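Local coordinates for 2-C-methyl-D-erythritol 2,4-cyclodiphosphate synthase (Thermus thermophilus, PDB 1IV3), which catalyses the conversion of 4-diphosphocytidyl-2-C-methyl-D-erythritol 2-phosphate to 2-C-methyl-D-erythritol 2,4-cyclodiphosphate with release of CMP, a step of non-mevalonate isoprenoid synthesis, at residues 16-21 and 98-103. The protein carries 3 engineered substitutions. Numbering follows the deposited sequence.
Sequences RPLYLC and LTLDRP
The CD2 methyl of L18 packs against CD and CG of P103 at one end of a buried seam of apolar side chains. From the CB of L18, which points toward 98-103, the chain runs on with CG anti to the backbone N (chi1 175°), and at CG it forks. CD2 crosses to P103, 3.6 Å from its CD and 3.9 Å from its CG. The same methyl is more loosely apposed to L100, whose CD1 is 4.4 Å away. CD1 of L18 instead stays with its own strand, 4.2 Å from CG of L20. Leucine suits this place because its fork fills both directions with carbon. P103 follows a cis peptide bond, and its compact ring offers carbon where another residue would present an N-H.

L20, two residues further along strand 18-20, points the same way and divides its fork: CD1 faces CD1 of L100 at 4.2 Å, while CD2 faces CD1 of L98 at 4.3 Å. The contact thus joins the short two-stranded antiparallel sheet of 18-20 and 23-25 to the end of strand 91-99, in the larger mixed sheet of this IspF-family subunit, and to the loop that follows it. V142 and A144 of the adjoining strand 141-150 touch L20 and L98 respectively. L100, D101, R102 and P103 belong to the substrate-binding segment; of these, L100 and P103 turn apolar carbon to 18-20, whereas D101 is hydrogen-bonded to S134 through OD1. At the far end, the SG of C21 lies 4.3 Å from CD1 of L98, and this small thiol side chain also touches L112 and L116 of helix 109-120.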
ATOM      1  N   ARG A  16     -13.244 -15.262  18.730  1.00 22.32           N
ATOM      2  CA  ARG A  16     -13.454 -15.856  17.410  1.00 18.74           C
ATOM      3  C   ARG A  16     -12.142 -16.453  16.913  1.00 18.29           C
ATOM      4  O   ARG A  16     -11.071 -15.921  17.241  1.00 17.51           O
ATOM      5  CB  ARG A  16     -13.938 -14.783  16.444  1.00 17.54           C
ATOM      6  CG  ARG A  16     -15.385 -14.352  16.581  1.00 33.96           C
ATOM      7  CD  ARG A  16     -15.744 -13.349  15.487  1.00 50.70           C
ATOM      8  NE  ARG A  16     -16.795 -12.441  15.951  1.00 70.70           N
ATOM      9  CZ  ARG A  16     -18.054 -12.835  16.098  1.00 79.91           C
ATOM     10  NH1 ARG A  16     -18.367 -14.094  15.811  1.00 68.98           N
ATOM     11  NH2 ARG A  16     -18.981 -11.986  16.522  1.00 91.77           N
ATOM     12  N   PRO A  17     -12.154 -17.514  16.132  1.00 16.95           N
ATOM     13  CA  PRO A  17     -10.893 -18.074  15.607  1.00 15.49           C
ATOM     14  C   PRO A  17     -10.209 -17.095  14.663  1.00 15.46           C
ATOM     15  O   PRO A  17     -10.819 -16.345  13.908  1.00 17.10           O
ATOM     16  CB  PRO A  17     -11.347 -19.325  14.837  1.00 15.29           C
ATOM     17  CG  PRO A  17     -12.756 -18.980  14.451  1.00 20.37           C
ATOM     18  CD  PRO A  17     -13.326 -18.283  15.659  1.00 22.22           C
ATOM     19  N   LEU A  18      -8.879 -17.103  14.705  1.00 13.01           N
ATOM     20  CA  LEU A  18      -8.120 -16.231  13.817  1.00 14.03           C
ATOM     21  C   LEU A  18      -7.472 -17.057  12.710  1.00 12.85           C
ATOM     22  O   LEU A  18      -6.722 -17.989  13.018  1.00 17.53           O
ATOM     23  CB  LEU A  18      -7.029 -15.476  14.584  1.00  9.85           C
ATOM     24  CG  LEU A  18      -6.117 -14.634  13.690  1.00 13.43           C
ATOM     25  CD1 LEU A  18      -6.886 -13.512  13.017  1.00 11.42           C
ATOM     26  CD2 LEU A  18      -4.949 -14.072  14.493  1.00 17.15           C
ATOM     27  N   TYR A  19      -7.764 -16.725  11.462  1.00 11.65           N
ATOM     28  CA  TYR A  19      -7.144 -17.394  10.331  1.00 12.65           C
ATOM     29  C   TYR A  19      -6.259 -16.439   9.550  1.00 14.89           C
ATOM     30  O   TYR A  19      -6.725 -15.340   9.213  1.00 13.95           O
ATOM     31  CB  TYR A  19      -8.215 -17.937   9.360  1.00 15.24           C
ATOM     32  CG  TYR A  19      -9.010 -19.022  10.052  1.00 13.04           C
ATOM     33  CD1 TYR A  19      -8.402 -20.271  10.148  1.00 19.02           C
ATOM     34  CD2 TYR A  19     -10.273 -18.804  10.566  1.00 16.26           C
ATOM     35  CE1 TYR A  19      -9.069 -21.310  10.765  1.00 21.38           C
ATOM     36  CE2 TYR A  19     -10.959 -19.851  11.197  1.00 17.87           C
ATOM     37  CZ  TYR A  19     -10.327 -21.081  11.280  1.00 24.13           C
ATOM     38  OH  TYR A  19     -10.951 -22.154  11.885  1.00 36.84           O
ATOM     39  N   LEU A  20      -5.025 -16.857   9.250  1.00 13.29           N
ATOM     40  CA  LEU A  20      -4.130 -15.976   8.490  1.00 12.08           C
ATOM     41  C   LEU A  20      -3.241 -16.838   7.610  1.00 10.69           C
ATOM     42  O   LEU A  20      -2.682 -17.834   8.069  1.00 11.62           O
ATOM     43  CB  LEU A  20      -3.279 -15.064   9.373  1.00 13.24           C
ATOM     44  CG  LEU A  20      -3.995 -13.855   9.979  1.00 16.05           C
ATOM     45  CD1 LEU A  20      -3.137 -13.178  11.046  1.00 14.16           C
ATOM     46  CD2 LEU A  20      -4.382 -12.827   8.927  1.00 18.77           C
ATOM     47  N   CYS A  21      -3.162 -16.451   6.340  1.00 10.37           N
ATOM     48  CA  CYS A  21      -2.325 -17.218   5.429  1.00  9.22           C
ATOM     49  C   CYS A  21      -2.750 -18.675   5.314  1.00 10.79           C
ATOM     50  O   CYS A  21      -1.933 -19.532   4.976  1.00 13.68           O
ATOM     51  CB  CYS A  21      -0.855 -17.174   5.892  1.00  7.62           C
ATOM     52  SG  CYS A  21      -0.138 -15.508   5.825  1.00 12.52           S
ATOM     53  N   LEU A  98       1.098  -7.768   7.073  1.00 10.57           N
ATOM     54  CA  LEU A  98      -0.008  -7.974   7.982  1.00 14.13           C
ATOM     55  C   LEU A  98       0.159  -7.060   9.200  1.00 16.90           C
ATOM     56  O   LEU A  98       1.235  -7.057   9.802  1.00 12.02           O
ATOM     57  CB  LEU A  98      -0.079  -9.408   8.468  1.00 12.23           C
ATOM     58  CG  LEU A  98      -0.038 -10.451   7.360  1.00 14.94           C
ATOM     59  CD1 LEU A  98      -0.287 -11.829   7.979  1.00 17.35           C
ATOM     60  CD2 LEU A  98      -1.050 -10.145   6.269  1.00 17.25           C
ATOM     61  N   THR A  99      -0.931  -6.352   9.488  1.00 10.39           N
ATOM     62  CA  THR A  99      -0.935  -5.405  10.597  1.00 12.87           C
ATOM     63  C   THR A  99      -2.035  -5.752  11.580  1.00 16.06           C
ATOM     64  O   THR A  99      -3.208  -5.877  11.209  1.00 14.73           O
ATOM     65  CB  THR A  99      -1.139  -3.971  10.070  1.00 12.52           C
ATOM     66  OG1 THR A  99      -0.113  -3.665   9.116  1.00 13.41           O
ATOM     67  CG2 THR A  99      -1.023  -2.971  11.197  1.00 11.93           C
ATOM     68  N   LEU A 100      -1.655  -5.932  12.834  1.00 15.03           N
ATOM     69  CA  LEU A 100      -2.615  -6.184  13.915  1.00 17.67           C
ATOM     70  C   LEU A 100      -1.892  -6.048  15.254  1.00 19.43           C
ATOM     71  O   LEU A 100      -0.689  -6.325  15.349  1.00 13.17           O
ATOM     72  CB  LEU A 100      -3.280  -7.547  13.766  1.00 19.89           C
ATOM     73  CG  LEU A 100      -2.485  -8.802  14.127  1.00 14.41           C
ATOM     74  CD1 LEU A 100      -3.326 -10.065  13.932  1.00 20.41           C
ATOM     75  CD2 LEU A 100      -1.215  -8.902  13.309  1.00 18.32           C
ATOM     76  N   ASP A 101      -2.610  -5.587  16.275  1.00 17.91           N
ATOM     77  CA  ASP A 101      -1.950  -5.325  17.558  1.00 19.08           C
ATOM     78  C   ASP A 101      -1.779  -6.591  18.379  1.00 20.01           C
ATOM     79  O   ASP A 101      -0.873  -6.667  19.214  1.00 22.98           O
ATOM     80  CB  ASP A 101      -2.733  -4.243  18.321  1.00 22.27           C
ATOM     81  CG  ASP A 101      -2.713  -2.922  17.576  1.00 21.64           C
ATOM     82  OD1 ASP A 101      -2.372  -2.882  16.376  1.00 25.98           O
ATOM     83  OD2 ASP A 101      -3.016  -1.873  18.188  1.00 45.74           O
ATOM     84  N   ARG A 102      -2.605  -7.609  18.167  1.00 17.43           N
ATOM     85  CA  ARG A 102      -2.430  -8.890  18.853  1.00 13.98           C
ATOM     86  C   ARG A 102      -3.143  -9.943  18.019  1.00 16.02           C
ATOM     87  O   ARG A 102      -4.082  -9.511  17.326  1.00 19.92           O
ATOM     88  CB  ARG A 102      -2.987  -8.824  20.268  1.00 19.63           C
ATOM     89  CG  ARG A 102      -4.349  -8.168  20.340  1.00 28.88           C
ATOM     90  CD  ARG A 102      -4.932  -8.111  21.752  1.00 30.66           C
ATOM     91  NE  ARG A 102      -6.361  -7.793  21.660  1.00 37.07           N
ATOM     92  CZ  ARG A 102      -7.319  -8.227  22.459  1.00 42.34           C
ATOM     93  NH1 ARG A 102      -7.027  -9.038  23.467  1.00 33.15           N
ATOM     94  NH2 ARG A 102      -8.578  -7.849  22.250  1.00 43.28           N
ATOM     95  N   PRO A 103      -2.745 -11.199  18.042  1.00 18.68           N
ATOM     96  CA  PRO A 103      -1.623 -11.748  18.797  1.00 20.53           C
ATOM     97  C   PRO A 103      -0.295 -11.508  18.082  1.00 24.74           C
ATOM     98  O   PRO A 103      -0.289 -11.094  16.921  1.00 26.67           O
ATOM     99  CB  PRO A 103      -1.901 -13.259  18.785  1.00 26.38           C
ATOM    100  CG  PRO A 103      -2.533 -13.466  17.446  1.00 24.68           C
ATOM    101  CD  PRO A 103      -3.401 -12.262  17.229  1.00 24.48           C
TER